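Local coordinates for protein FACT complex subunit SPT16 (Ashbya gossypii, PDB 6A8M) that probably acts, as a subunit of the FACT histone chaperone, in reorganising nucleosomes during transcription, replication and repair, this piece holding its N-terminal lobe and peptidase-like M24 domain, at residues I261-P266 / R275-Q280; C286-C291 / S412-L417; N301-F306 / Q416-V421; N317-L322 / K436-I441. All coordinates share one frame; numbering follows the deposited sequence. Where two conformers were deposited one is given.

Interaction 1 of 4, residues I261-P266 / R275-Q280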
loop_
_atom_site.group_PDB
_atom_site.type_symbol
_atom_site.label_atom_id
_atom_site.label_comp_id
_atom_site.label_asym_id
_atom_site.label_seq_id
_atom_site.Cartn_x
_atom_site.Cartn_y
_atom_site.Cartn_z
ATOM N N ILE A 261 6.297 -11.287 8.632
ATOM C CA ILE A 261 7.171 -10.936 9.740
ATOM C C ILE A 261 6.745 -11.752 10.951
ATOM O O ILE A 261 5.579 -11.686 11.366
ATOM C CB ILE A 261 7.102 -9.439 10.075
ATOM C CG1 ILE A 261 7.520 -8.582 8.867
ATOM C CG2 ILE A 261 7.975 -9.138 11.300
ATOM C CD1 ILE A 261 7.175 -7.091 9.006
ATOM N N ILE A 262 7.684 -12.498 11.523
ATOM C CA ILE A 262 7.521 -13.153 12.814
ATOM C C ILE A 262 8.650 -12.677 13.727
ATOM O O ILE A 262 9.813 -12.620 13.307
ATOM C CB ILE A 262 7.530 -14.688 12.682
ATOM C CG1 ILE A 262 6.362 -15.140 11.789
ATOM C CG2 ILE A 262 7.469 -15.402 14.051
ATOM C CD1 ILE A 262 6.412 -16.633 11.493
ATOM N N GLN A 263 8.294 -12.285 14.951
ATOM C CA GLN A 263 9.262 -11.911 15.986
ATOM C C GLN A 263 8.791 -12.544 17.285
ATOM O O GLN A 263 7.774 -12.124 17.848
ATOM C CB GLN A 263 9.372 -10.387 16.136
ATOM C CG GLN A 263 9.850 -9.687 14.882
ATOM C CD GLN A 263 9.845 -8.185 15.026
ATOM O OE1 GLN A 263 9.415 -7.645 16.052
ATOM N NE2 GLN A 263 10.309 -7.497 13.997
ATOM N N SER A 264 9.520 -13.546 17.767
ATOM C CA SER A 264 9.114 -14.247 18.975
ATOM C C SER A 264 9.872 -13.797 20.221
ATOM O O SER A 264 9.610 -14.334 21.302
ATOM C CB SER A 264 9.291 -15.753 18.792
ATOM O OG SER A 264 10.659 -16.042 18.604
ATOM N N GLY A 265 10.793 -12.837 20.108
ATOM C CA GLY A 265 11.538 -12.385 21.258
ATOM C C GLY A 265 12.852 -13.113 21.494
ATOM O O GLY A 265 13.162 -14.129 20.849
ATOM N N PRO A 266 13.659 -12.618 22.461
ATOM C CA PRO A 266 13.307 -11.552 23.410
ATOM C C PRO A 266 13.417 -10.114 22.852
ATOM O O PRO A 266 12.972 -9.168 23.521
ATOM C CB PRO A 266 14.311 -11.769 24.548
ATOM C CG PRO A 266 15.559 -12.266 23.836
ATOM C CD PRO A 266 14.986 -13.198 22.754
ATOM N N ARG A 275 11.798 -6.399 10.020
ATOM C CA ARG A 275 11.609 -7.698 9.385
ATOM C C ARG A 275 11.600 -8.792 10.452
ATOM O O ARG A 275 11.736 -8.523 11.652
ATOM C CB ARG A 275 12.710 -7.977 8.354
ATOM C CG ARG A 275 12.503 -7.273 7.022
ATOM C CD ARG A 275 13.610 -7.636 6.043
ATOM N NE ARG A 275 14.810 -6.854 6.306
ATOM C CZ ARG A 275 15.992 -7.069 5.743
ATOM N NH1 ARG A 275 16.162 -8.053 4.869
ATOM N NH2 ARG A 275 17.007 -6.294 6.062
ATOM N N SER A 276 11.462 -10.042 10.006
ATOM C CA SER A 276 11.512 -11.174 10.923
ATOM C C SER A 276 12.841 -11.179 11.666
ATOM O O SER A 276 13.888 -10.817 11.116
ATOM C CB SER A 276 11.359 -12.512 10.182
ATOM O OG SER A 276 10.016 -12.743 9.783
ATOM N N SER A 277 12.792 -11.608 12.918
ATOM C CA SER A 277 14.021 -11.778 13.678
ATOM C C SER A 277 14.821 -12.942 13.106
ATOM O O SER A 277 14.271 -13.859 12.497
ATOM C CB SER A 277 13.712 -12.036 15.155
ATOM O OG SER A 277 12.884 -11.023 15.692
ATOM N N GLU A 278 16.137 -12.903 13.322
ATOM C CA GLU A 278 17.043 -13.959 12.884
ATOM C C GLU A 278 17.337 -14.979 13.980
ATOM O O GLU A 278 18.141 -15.905 13.767
ATOM C CB GLU A 278 18.364 -13.339 12.391
ATOM C CG GLU A 278 18.189 -12.373 11.231
ATOM C CD GLU A 278 17.743 -13.076 9.955
ATOM O OE1 GLU A 278 17.988 -14.290 9.829
ATOM O OE2 GLU A 278 17.149 -12.415 9.079
ATOM N N THR A 279 16.723 -14.829 15.148
ATOM C CA THR A 279 17.035 -15.634 16.318
ATOM C C THR A 279 16.026 -16.764 16.475
ATOM O O THR A 279 14.950 -16.754 15.877
ATOM C CB THR A 279 17.041 -14.754 17.572
ATOM O OG1 THR A 279 15.803 -14.025 17.624
ATOM C CG2 THR A 279 18.190 -13.744 17.498
ATOM N N GLN A 280 16.381 -17.726 17.329
ATOM C CA GLN A 280 15.555 -18.908 17.568
ATOM C C GLN A 280 14.123 -18.546 17.952
ATOM O O GLN A 280 13.871 -17.576 18.675
ATOM C CB GLN A 280 16.180 -19.766 18.670
ATOM C CG GLN A 280 15.226 -20.775 19.314
ATOM C CD GLN A 280 14.912 -21.974 18.429
ATOM O OE1 GLN A 280 15.709 -22.356 17.552
ATOM N NE2 GLN A 280 13.736 -22.568 18.644
HETATM O O HOH W 1 13.248 -14.763 18.187
HETATM O O HOH W 2 15.102 -16.052 20.725
HETATM O O HOH W 3 12.657 -11.845 18.106
#
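Ser276 OG stands beside its own backbone N (chi1 -75°), and this turns the hydroxyl onto the backbone of Ile262. Gln263 starts the same way (chi1 -61°) and then runs extended, which carries its amide along to Arg275. Ile262 N donates to Ser276 OG over 2.9 Å, nearly straight at 168°. In return Ser277 N donates to Ile262 O at 3.2 Å, in the carbonyl plane. Ile262 is thus gripped at both backbone polar atoms. Ser276 OG also hydrogen-bonds Ser219 OG of helix 215-224. Gln263 NE2 donates to Arg275 O at 2.9 Å. The acceptor lies in the amide plane, but the donor sits above the carbonyl plane of Arg275. Gln263 OE1 is taken by Asp269 N, so the amide is fixed from both ends. Ile261 CG2 packs on Arg275 C at 3.7 Å. Farther along, water fills in. One water accepts from Gly265 N and bonds Ser277 OG; another donates to Ser264 OG at 2.9 Å and also bonds Thr279 OG1. Ser264 OG also bonds Asp215. The contact folds the loop back on strand 261-263 in the M24 domain. Strand 285-295 pairs with that strand, and Leu218 and Ser219 of helix 215-224 pack against Ile262.

Interaction 2 of 4, residues C286-C291 / S412-L417; sequences CILASC and SYALQL
Two strands of the M24 peptidase-like domain, 285-295 and 412-424, pack here through side chains, their segments 38° apart in direction and 6.4 Å at closest approach. Cys286 makes a sulfur-aromatic contact with Tyr413. Its SG lies oblique to the ring, 3.6 Å from Tyr413 CD2. The same sulfur touches Leu415 CD2 at 3.7 Å, so it is wedged between the two side chains. Leu288 points at the other strand and crosses Gln416 at about a right angle. Its CD1 branch meets Ala414 CB at 4.1 Å and also reaches Gln416 CB. Its CD2 branch lies 3.6 Å from Ala414 O, a buried carbonyl with no polar partner. An alanine at Leu288 would remove both methyl branches and is likely to leave a gap against Ala414 and Gln416. Two waters bridge the strands at the margins. One accepts from Cys286 N and donates to Ser412 O at 2.8 Å. The other lies between Ala289 O and Gln416 OE1, within hydrogen-bonding distance of both. Ser290 OG bonds Ser303 OG of strand 298-308, which pairs with 285-295. Helix 179-208 packs on Ala289 from the far side of that sheet, and helix 312-332 lies against Leu415 and hydrogen-bonds Tyr413 OH through Asn317.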
loop_
_atom_site.group_PDB
_atom_site.type_symbol
_atom_site.label_atom_id
_atom_site.label_comp_id
_atom_site.label_asym_id
_atom_site.label_seq_id
_atom_site.Cartn_x
_atom_site.Cartn_y
_atom_site.Cartn_z
ATOM N N CYS A 286 5.027 -13.665 24.479
ATOM C CA CYS A 286 4.402 -13.049 23.310
ATOM C C CYS A 286 5.179 -13.333 22.021
ATOM O O CYS A 286 6.415 -13.252 21.985
ATOM C CB CYS A 286 4.261 -11.534 23.504
ATOM S SG CYS A 286 3.241 -11.079 24.925
ATOM N N ILE A 287 4.440 -13.673 20.962
ATOM C CA ILE A 287 5.000 -13.864 19.629
ATOM C C ILE A 287 4.213 -12.999 18.651
ATOM O O ILE A 287 2.977 -13.074 18.608
ATOM C CB ILE A 287 4.961 -15.340 19.206
ATOM C CG1 ILE A 287 5.732 -16.171 20.238
ATOM C CG2 ILE A 287 5.499 -15.509 17.773
ATOM C CD1 ILE A 287 5.629 -17.658 20.023
ATOM N N LEU A 288 4.921 -12.170 17.888
ATOM C CA LEU A 288 4.299 -11.238 16.959
ATOM C C LEU A 288 4.335 -11.796 15.545
ATOM O O LEU A 288 5.368 -12.304 15.086
ATOM C CB LEU A 288 5.012 -9.887 16.974
ATOM C CG LEU A 288 5.219 -9.228 18.344
ATOM C CD1 LEU A 288 5.788 -7.831 18.127
ATOM C CD2 LEU A 288 3.950 -9.172 19.170
ATOM N N ALA A 289 3.219 -11.658 14.839
ATOM C CA ALA A 289 3.154 -12.085 13.452
ATOM C C ALA A 289 2.442 -11.034 12.621
ATOM O O ALA A 289 1.487 -10.406 13.091
ATOM C CB ALA A 289 2.426 -13.424 13.331
ATOM N N SER A 290 2.929 -10.829 11.395
ATOM C CA SER A 290 2.329 -9.864 10.477
ATOM C C SER A 290 2.360 -10.426 9.066
ATOM O O SER A 290 3.397 -10.913 8.612
ATOM C CB SER A 290 3.078 -8.520 10.457
ATOM O OG SER A 290 3.111 -7.881 11.718
ATOM N N CYS A 291 1.259 -10.287 8.347
ATOM C CA CYS A 291 1.379 -10.579 6.938
ATOM C C CYS A 291 0.404 -9.696 6.189
ATOM O O CYS A 291 -0.569 -9.184 6.750
ATOM C CB CYS A 291 1.175 -12.065 6.636
ATOM S SG CYS A 291 -0.448 -12.668 6.943
ATOM N N SER A 412 11.044 -10.386 28.711
ATOM C CA SER A 412 10.791 -9.376 27.690
ATOM C C SER A 412 9.603 -9.774 26.825
ATOM O O SER A 412 9.458 -10.940 26.434
ATOM C CB SER A 412 12.022 -9.208 26.798
ATOM O OG SER A 412 13.118 -8.697 27.538
ATOM N N TYR A 413 8.752 -8.801 26.498
ATOM C CA TYR A 413 7.681 -9.061 25.546
ATOM C C TYR A 413 7.301 -7.784 24.810
ATOM O O TYR A 413 7.858 -6.708 25.039
ATOM C CB TYR A 413 6.463 -9.695 26.221
ATOM C CG TYR A 413 5.672 -8.845 27.194
ATOM C CD1 TYR A 413 6.077 -8.707 28.522
ATOM C CD2 TYR A 413 4.467 -8.259 26.801
ATOM C CE1 TYR A 413 5.305 -7.956 29.428
ATOM C CE2 TYR A 413 3.700 -7.511 27.685
ATOM C CZ TYR A 413 4.118 -7.366 28.985
ATOM O OH TYR A 413 3.339 -6.632 29.856
ATOM N N ALA A 414 6.392 -7.943 23.861
ATOM C CA ALA A 414 5.917 -6.848 23.033
ATOM C C ALA A 414 4.536 -7.262 22.572
ATOM O O ALA A 414 4.159 -8.434 22.670
ATOM C CB ALA A 414 6.851 -6.559 21.845
ATOM N N LEU A 415 3.774 -6.289 22.104
ATOM C CA LEU A 415 2.403 -6.535 21.678
ATOM C C LEU A 415 2.166 -5.821 20.367
ATOM O O LEU A 415 2.591 -4.677 20.193
ATOM C CB LEU A 415 1.368 -6.023 22.709
ATOM C CG LEU A 415 1.503 -6.630 24.108
ATOM C CD1 LEU A 415 0.614 -5.885 25.105
ATOM C CD2 LEU A 415 1.151 -8.121 24.085
ATOM N N GLN A 416 1.435 -6.463 19.463
ATOM C CA GLN A 416 1.146 -5.789 18.215
ATOM C C GLN A 416 -0.137 -6.345 17.618
ATOM O O GLN A 416 -0.331 -7.557 17.565
ATOM C CB GLN A 416 2.314 -5.935 17.232
ATOM C CG GLN A 416 2.098 -5.190 15.942
ATOM C CD GLN A 416 3.363 -5.103 15.137
ATOM O OE1 GLN A 416 3.958 -6.142 14.766
ATOM N NE2 GLN A 416 3.811 -3.881 14.890
ATOM N N LEU A 417 -0.993 -5.447 17.138
ATOM C CA LEU A 417 -2.252 -5.842 16.525
ATOM C C LEU A 417 -2.484 -4.935 15.332
ATOM O O LEU A 417 -2.339 -3.720 15.463
ATOM C CB LEU A 417 -3.397 -5.684 17.534
ATOM C CG LEU A 417 -4.773 -6.203 17.148
ATOM C CD1 LEU A 417 -4.737 -7.733 17.045
ATOM C CD2 LEU A 417 -5.809 -5.744 18.170
HETATM O O HOH W 4 7.672 -12.937 25.608
HETATM O O HOH W 5 2.178 -8.476 15.280
#

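Interaction 3 of 4, residues N301-F306 / Q416-V421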
loop_
_atom_site.group_PDB
_atom_site.type_symbol
_atom_site.label_atom_id
_atom_site.label_comp_id
_atom_site.label_asym_id
_atom_site.label_seq_id
_atom_site.Cartn_x
_atom_site.Cartn_y
_atom_site.Cartn_z
ATOM N N ASN A 301 -3.345 -5.703 5.286
ATOM C CA ASN A 301 -2.383 -5.960 6.353
ATOM C C ASN A 301 -3.132 -6.556 7.530
ATOM O O ASN A 301 -4.268 -6.159 7.802
ATOM C CB ASN A 301 -1.661 -4.675 6.803
ATOM C CG ASN A 301 -0.513 -4.972 7.723
ATOM O OD1 ASN A 301 0.330 -5.793 7.380
ATOM N ND2 ASN A 301 -0.495 -4.351 8.919
ATOM N N ILE A 302 -2.495 -7.507 8.218
ATOM C CA ILE A 302 -3.027 -8.056 9.466
ATOM C C ILE A 302 -1.842 -8.374 10.364
ATOM O O ILE A 302 -0.831 -8.902 9.896
ATOM C CB ILE A 302 -3.900 -9.310 9.242
ATOM C CG1 ILE A 302 -4.567 -9.742 10.568
ATOM C CG2 ILE A 302 -3.111 -10.468 8.564
ATOM C CD1 ILE A 302 -5.629 -10.862 10.399
ATOM N N SER A 303 -1.954 -8.024 11.644
ATOM C CA SER A 303 -0.936 -8.378 12.629
ATOM C C SER A 303 -1.639 -8.959 13.838
ATOM O O SER A 303 -2.669 -8.441 14.276
ATOM C CB SER A 303 -0.071 -7.188 13.078
ATOM O OG SER A 303 0.749 -6.715 12.025
ATOM N N ARG A 304 -1.068 -10.018 14.386
ATOM C CA ARG A 304 -1.634 -10.650 15.572
ATOM C C ARG A 304 -0.511 -10.878 16.566
ATOM O O ARG A 304 0.670 -10.987 16.196
ATOM C CB ARG A 304 -2.313 -11.994 15.239
ATOM C CG ARG A 304 -3.524 -11.835 14.328
ATOM C CD ARG A 304 -4.633 -11.135 15.087
ATOM N NE ARG A 304 -5.911 -11.029 14.378
ATOM C CZ ARG A 304 -6.305 -9.915 13.761
ATOM N NH1 ARG A 304 -5.486 -8.850 13.720
ATOM N NH2 ARG A 304 -7.508 -9.855 13.189
ATOM N N THR A 305 -0.891 -10.969 17.833
ATOM C CA THR A 305 0.009 -11.419 18.887
ATOM C C THR A 305 -0.487 -12.780 19.364
ATOM O O THR A 305 -1.689 -12.957 19.609
ATOM C CB THR A 305 0.030 -10.426 20.057
ATOM O OG1 THR A 305 0.445 -9.140 19.597
ATOM C CG2 THR A 305 1.000 -10.889 21.140
ATOM N N PHE A 306 0.415 -13.748 19.454
ATOM C CA PHE A 306 0.084 -15.050 20.002
ATOM C C PHE A 306 0.740 -15.162 21.374
ATOM O O PHE A 306 1.859 -14.680 21.573
ATOM C CB PHE A 306 0.524 -16.166 19.060
ATOM C CG PHE A 306 -0.081 -16.060 17.690
ATOM C CD1 PHE A 306 -1.368 -16.522 17.444
ATOM C CD2 PHE A 306 0.616 -15.461 16.660
ATOM C CE1 PHE A 306 -1.951 -16.408 16.167
ATOM C CE2 PHE A 306 0.048 -15.314 15.398
ATOM C CZ PHE A 306 -1.232 -15.795 15.138
ATOM N N GLN A 416 1.435 -6.463 19.463
ATOM C CA GLN A 416 1.146 -5.789 18.215
ATOM C C GLN A 416 -0.137 -6.345 17.618
ATOM O O GLN A 416 -0.331 -7.557 17.565
ATOM C CB GLN A 416 2.314 -5.935 17.232
ATOM C CG GLN A 416 2.098 -5.190 15.942
ATOM C CD GLN A 416 3.363 -5.103 15.137
ATOM O OE1 GLN A 416 3.958 -6.142 14.766
ATOM N NE2 GLN A 416 3.811 -3.881 14.890
ATOM N N LEU A 417 -0.993 -5.447 17.138
ATOM C CA LEU A 417 -2.252 -5.842 16.525
ATOM C C LEU A 417 -2.484 -4.935 15.332
ATOM O O LEU A 417 -2.339 -3.720 15.463
ATOM C CB LEU A 417 -3.397 -5.684 17.534
ATOM C CG LEU A 417 -4.773 -6.203 17.148
ATOM C CD1 LEU A 417 -4.737 -7.733 17.045
ATOM C CD2 LEU A 417 -5.809 -5.744 18.170
ATOM N N ALA A 418 -2.860 -5.508 14.186
ATOM C CA ALA A 418 -3.187 -4.691 13.021
ATOM C C ALA A 418 -4.356 -5.299 12.266
ATOM O O ALA A 418 -4.487 -6.519 12.179
ATOM C CB ALA A 418 -1.971 -4.525 12.072
ATOM N N ASP A 419 -5.201 -4.430 11.700
ATOM C CA ASP A 419 -6.300 -4.858 10.852
ATOM C C ASP A 419 -6.495 -3.844 9.740
ATOM O O ASP A 419 -6.135 -2.670 9.873
ATOM C CB ASP A 419 -7.609 -5.027 11.648
ATOM C CG ASP A 419 -7.643 -6.338 12.412
ATOM O OD1 ASP A 419 -7.769 -7.389 11.761
ATOM O OD2 ASP A 419 -7.521 -6.318 13.651
ATOM N N THR A 420 -7.091 -4.310 8.645
ATOM C CA THR A 420 -7.430 -3.448 7.518
ATOM C C THR A 420 -8.859 -2.940 7.688
ATOM O O THR A 420 -9.779 -3.727 7.923
ATOM C CB THR A 420 -7.258 -4.227 6.220
ATOM O OG1 THR A 420 -5.898 -4.692 6.166
ATOM C CG2 THR A 420 -7.559 -3.369 4.999
ATOM N N VAL A 421 -9.036 -1.626 7.611
ATOM C CA VAL A 421 -10.320 -0.995 7.909
ATOM C C VAL A 421 -10.719 -0.097 6.746
ATOM O O VAL A 421 -9.947 0.780 6.343
ATOM C CB VAL A 421 -10.261 -0.169 9.209
ATOM C CG1 VAL A 421 -11.637 0.468 9.491
ATOM C CG2 VAL A 421 -9.782 -1.027 10.398
#
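Backbone pairing comes first: Ser303 and Ala418 form an antiparallel hydrogen-bonded pair, a single bridge joining strand 298-308 of one M24-domain sheet to strand 412-424 of another, 150° apart. Ser303 N donates to Ala418 O at 3.0 Å, and Ala418 N to Ser303 O at 2.9 Å. Two threonine hydroxyls extend the link at its ends. Thr420 OG1 donates to Asn301 O at 2.7 Å, in the carbonyl plane and on a lone pair. Thr305 OG1 donates to Gln416 O, also at 2.7 Å. The charged contact is a salt bridge. Arg304 bends at chi2 (-69°), which swings its guanidinium back over to Asp419. Arg304 NH2 meets the syn lone pair of Asp419 OD1 at 2.9 Å. The two planes are 61° apart, and the second bond, from NH1 to OD2, is weak. Arg304 NH1 also donates to Ser303 O, on the opposite face of that carbonyl from Ala418 N. Carbon contacts fill in around these groups. Ile302 CD1 sits over one guanidinium face, and Ser303 CB presses tightly on Ala418 CB at 3.4 Å. A leucine in place of Arg304 would probably leave buried Asp419 without its guanidinium partner and Ser303 O with one donor fewer. Tyr434 O and Thr435 O also receive Arg304, while Lys436 and Thr432 reach Asp419. The buried carboxylate thus lies among donors and positive charges that would probably favour its ionised form.

Interaction 4 of 4, residues N317-L322 / K436-I441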
loop_
_atom_site.group_PDB
_atom_site.type_symbol
_atom_site.label_atom_id
_atom_site.label_comp_id
_atom_site.label_asym_id
_atom_site.label_seq_id
_atom_site.Cartn_x
_atom_site.Cartn_y
_atom_site.Cartn_z
ATOM N N ASN A 317 -2.491 -6.766 29.440
ATOM C CA ASN A 317 -2.130 -5.768 28.444
ATOM C C ASN A 317 -2.605 -6.161 27.058
ATOM O O ASN A 317 -2.917 -5.281 26.254
ATOM C CB ASN A 317 -0.629 -5.521 28.476
ATOM C CG ASN A 317 -0.214 -4.775 29.732
ATOM O OD1 ASN A 317 -1.030 -4.063 30.336
ATOM N ND2 ASN A 317 1.026 -4.970 30.165
ATOM N N TYR A 318 -2.695 -7.460 26.760
ATOM C CA TYR A 318 -3.312 -7.840 25.496
ATOM C C TYR A 318 -4.796 -7.499 25.491
ATOM O O TYR A 318 -5.332 -7.051 24.473
ATOM C CB TYR A 318 -3.109 -9.323 25.191
ATOM C CG TYR A 318 -3.748 -9.667 23.863
ATOM C CD1 TYR A 318 -3.087 -9.414 22.673
ATOM C CD2 TYR A 318 -5.040 -10.168 23.797
ATOM C CE1 TYR A 318 -3.684 -9.688 21.440
ATOM C CE2 TYR A 318 -5.647 -10.456 22.568
ATOM C CZ TYR A 318 -4.953 -10.208 21.395
ATOM O OH TYR A 318 -5.527 -10.465 20.169
ATOM N N ASP A 319 -5.479 -7.716 26.614
ATOM C CA ASP A 319 -6.882 -7.315 26.699
ATOM C C ASP A 319 -7.033 -5.828 26.440
ATOM O O ASP A 319 -7.951 -5.402 25.728
ATOM C CB ASP A 319 -7.460 -7.667 28.070
ATOM C CG ASP A 319 -7.636 -9.161 28.271
ATOM O OD1 ASP A 319 -7.654 -9.906 27.260
ATOM O OD2 ASP A 319 -7.775 -9.574 29.445
ATOM N N PHE A 320 -6.155 -5.022 27.038
ATOM C CA PHE A 320 -6.174 -3.581 26.806
ATOM C C PHE A 320 -5.915 -3.245 25.345
ATOM O O PHE A 320 -6.585 -2.378 24.775
ATOM C CB PHE A 320 -5.141 -2.881 27.688
ATOM C CG PHE A 320 -4.889 -1.471 27.261
ATOM C CD1 PHE A 320 -5.798 -0.488 27.581
ATOM C CD2 PHE A 320 -3.789 -1.149 26.461
ATOM C CE1 PHE A 320 -5.596 0.813 27.165
ATOM C CE2 PHE A 320 -3.590 0.144 26.030
ATOM C CZ PHE A 320 -4.489 1.119 26.377
ATOM N N LEU A 321 -4.932 -3.908 24.722
ATOM C CA LEU A 321 -4.624 -3.642 23.319
ATOM C C LEU A 321 -5.858 -3.820 22.443
ATOM O O LEU A 321 -6.108 -3.012 21.540
ATOM C CB LEU A 321 -3.493 -4.564 22.854
ATOM C CG LEU A 321 -3.044 -4.507 21.402
ATOM C CD1 LEU A 321 -2.453 -3.139 21.099
ATOM C CD2 LEU A 321 -2.019 -5.611 21.158
ATOM N N LEU A 322 -6.666 -4.853 22.719
ATOM C CA LEU A 322 -7.918 -5.032 21.983
ATOM C C LEU A 322 -8.859 -3.853 22.173
ATOM O O LEU A 322 -9.479 -3.382 21.206
ATOM C CB LEU A 322 -8.624 -6.308 22.433
ATOM C CG LEU A 322 -8.099 -7.631 21.913
ATOM C CD1 LEU A 322 -8.909 -8.770 22.557
ATOM C CD2 LEU A 322 -8.168 -7.686 20.384
ATOM N N LYS A 436 -8.942 -12.435 16.816
ATOM C CA LYS A 436 -8.001 -11.828 17.741
ATOM C C LYS A 436 -8.478 -12.012 19.173
ATOM O O LYS A 436 -7.947 -11.368 20.077
ATOM C CB LYS A 436 -7.806 -10.343 17.439
ATOM C CG LYS A 436 -9.135 -9.576 17.291
ATOM C CD LYS A 436 -8.910 -8.321 16.458
ATOM C CE LYS A 436 -10.182 -7.502 16.303
ATOM N NZ LYS A 436 -10.029 -6.500 15.194
ATOM N N SER A 437 -9.467 -12.868 19.395
ATOM C CA SER A 437 -9.931 -13.118 20.750
ATOM C C SER A 437 -8.812 -13.778 21.528
ATOM O O SER A 437 -8.164 -14.693 21.018
ATOM C CB SER A 437 -11.163 -14.012 20.720
ATOM O OG SER A 437 -12.225 -13.322 20.077
ATOM N N ARG A 438 -8.567 -13.303 22.754
ATOM C CA ARG A 438 -7.439 -13.827 23.525
ATOM C C ARG A 438 -7.524 -15.342 23.680
ATOM O O ARG A 438 -6.516 -16.045 23.549
ATOM C CB ARG A 438 -7.374 -13.152 24.901
ATOM C CG ARG A 438 -6.186 -13.653 25.734
ATOM C CD ARG A 438 -5.754 -12.681 26.839
ATOM N NE ARG A 438 -6.839 -12.329 27.764
ATOM C CZ ARG A 438 -7.222 -13.087 28.791
ATOM N NH1 ARG A 438 -6.636 -14.257 29.025
ATOM N NH2 ARG A 438 -8.200 -12.676 29.591
ATOM N N SER A 439 -8.728 -15.869 23.898
ATOM C CA SER A 439 -8.894 -17.303 24.086
ATOM C C SER A 439 -8.461 -18.108 22.871
ATOM O O SER A 439 -8.228 -19.316 23.002
ATOM C CB SER A 439 -10.351 -17.621 24.412
ATOM O OG SER A 439 -11.193 -17.181 23.355
ATOM N N GLN A 440 -8.381 -17.483 21.693
ATOM C CA GLN A 440 -8.058 -18.183 20.456
ATOM C C GLN A 440 -6.672 -17.881 19.927
ATOM O O GLN A 440 -6.261 -18.506 18.940
ATOM C CB GLN A 440 -9.076 -17.852 19.358
ATOM C CG GLN A 440 -10.443 -18.462 19.628
ATOM C CD GLN A 440 -11.433 -18.105 18.568
ATOM O OE1 GLN A 440 -11.922 -16.975 18.518
ATOM N NE2 GLN A 440 -11.722 -19.050 17.688
ATOM N N ILE A 441 -5.960 -16.925 20.522
ATOM C CA ILE A 441 -4.562 -16.679 20.181
ATOM C C ILE A 441 -3.635 -17.088 21.323
ATOM O O ILE A 441 -2.418 -16.841 21.263
ATOM C CB ILE A 441 -4.328 -15.220 19.721
ATOM C CG1 ILE A 441 -4.774 -14.137 20.729
ATOM C CG2 ILE A 441 -5.116 -14.976 18.434
ATOM C CD1 ILE A 441 -3.925 -13.949 21.958
#
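Helix 312-332 faces the short, weakly bonded helical turn at about 438-441 and the residues leading into it, with Asp319 CA and Arg438 CA 7.3 Å apart. Tyr318 lies at the middle. Its CG is anti to the backbone N (chi1 -179°), which extends the ring across to the second segment. Tyr318 OH donates to Lys436 O at 2.6 Å. That oxygen lies in the ring plane at its edge, while the donor is tilted 22° from the carbonyl plane. One ring face takes a CH-pi contact from Ile441 CD1, 4.1 Å from the ring centroid and offset toward the rim. Arg438 CB runs past Tyr318 CD2 at 3.9 Å, the two side chains pointing in opposite directions. The Tyr318 ring is therefore held by its hydroxyl and by carbon contacts. Arg438 then bends at chi3 (56°) to reach Asp319 in a salt bridge. Arg438 NE donates to Asp319 OD1 at 2.6 Å. OD1 lies in the guanidinium plane; NE meets its syn side, out of the carboxylate plane. The second bond, NH2 to OD2, is weak. Leu322 CD2 packs on Lys436 CG at 3.8 Å. Lys436 NZ goes on to Asp419 and Gln325. The contact fastens the chain's C-terminal part to the helix that follows strand 298-308. Leu307 of that strand touches Arg438 and Ile441, and Leu321 and Leu322 turn to Leu417 of strand 412-424.

Overall arrangement
Followed from the N terminus, interaction 1 closes a short loop first, between strand 261-263 and the chain leading to strand 285-295. It ends before interaction 2 opens, and backbone bonds from Ile261 and Gln263 to Ser290 and Leu288 join the two. Interactions 2 and 3 close long loops, both ending on strand 412-424. Interaction 3 opens inside the loop of interaction 2, and the two end on the same stretch, sharing Gln416 and Leu417. Interaction 4 starts on helix 312-332 and ends past that strand, so it crosses both. Lys436 salt-bridges Asp419, linking it to interaction 3. Together they tie two sheets, a helix and the C-terminal part of the modelled chain.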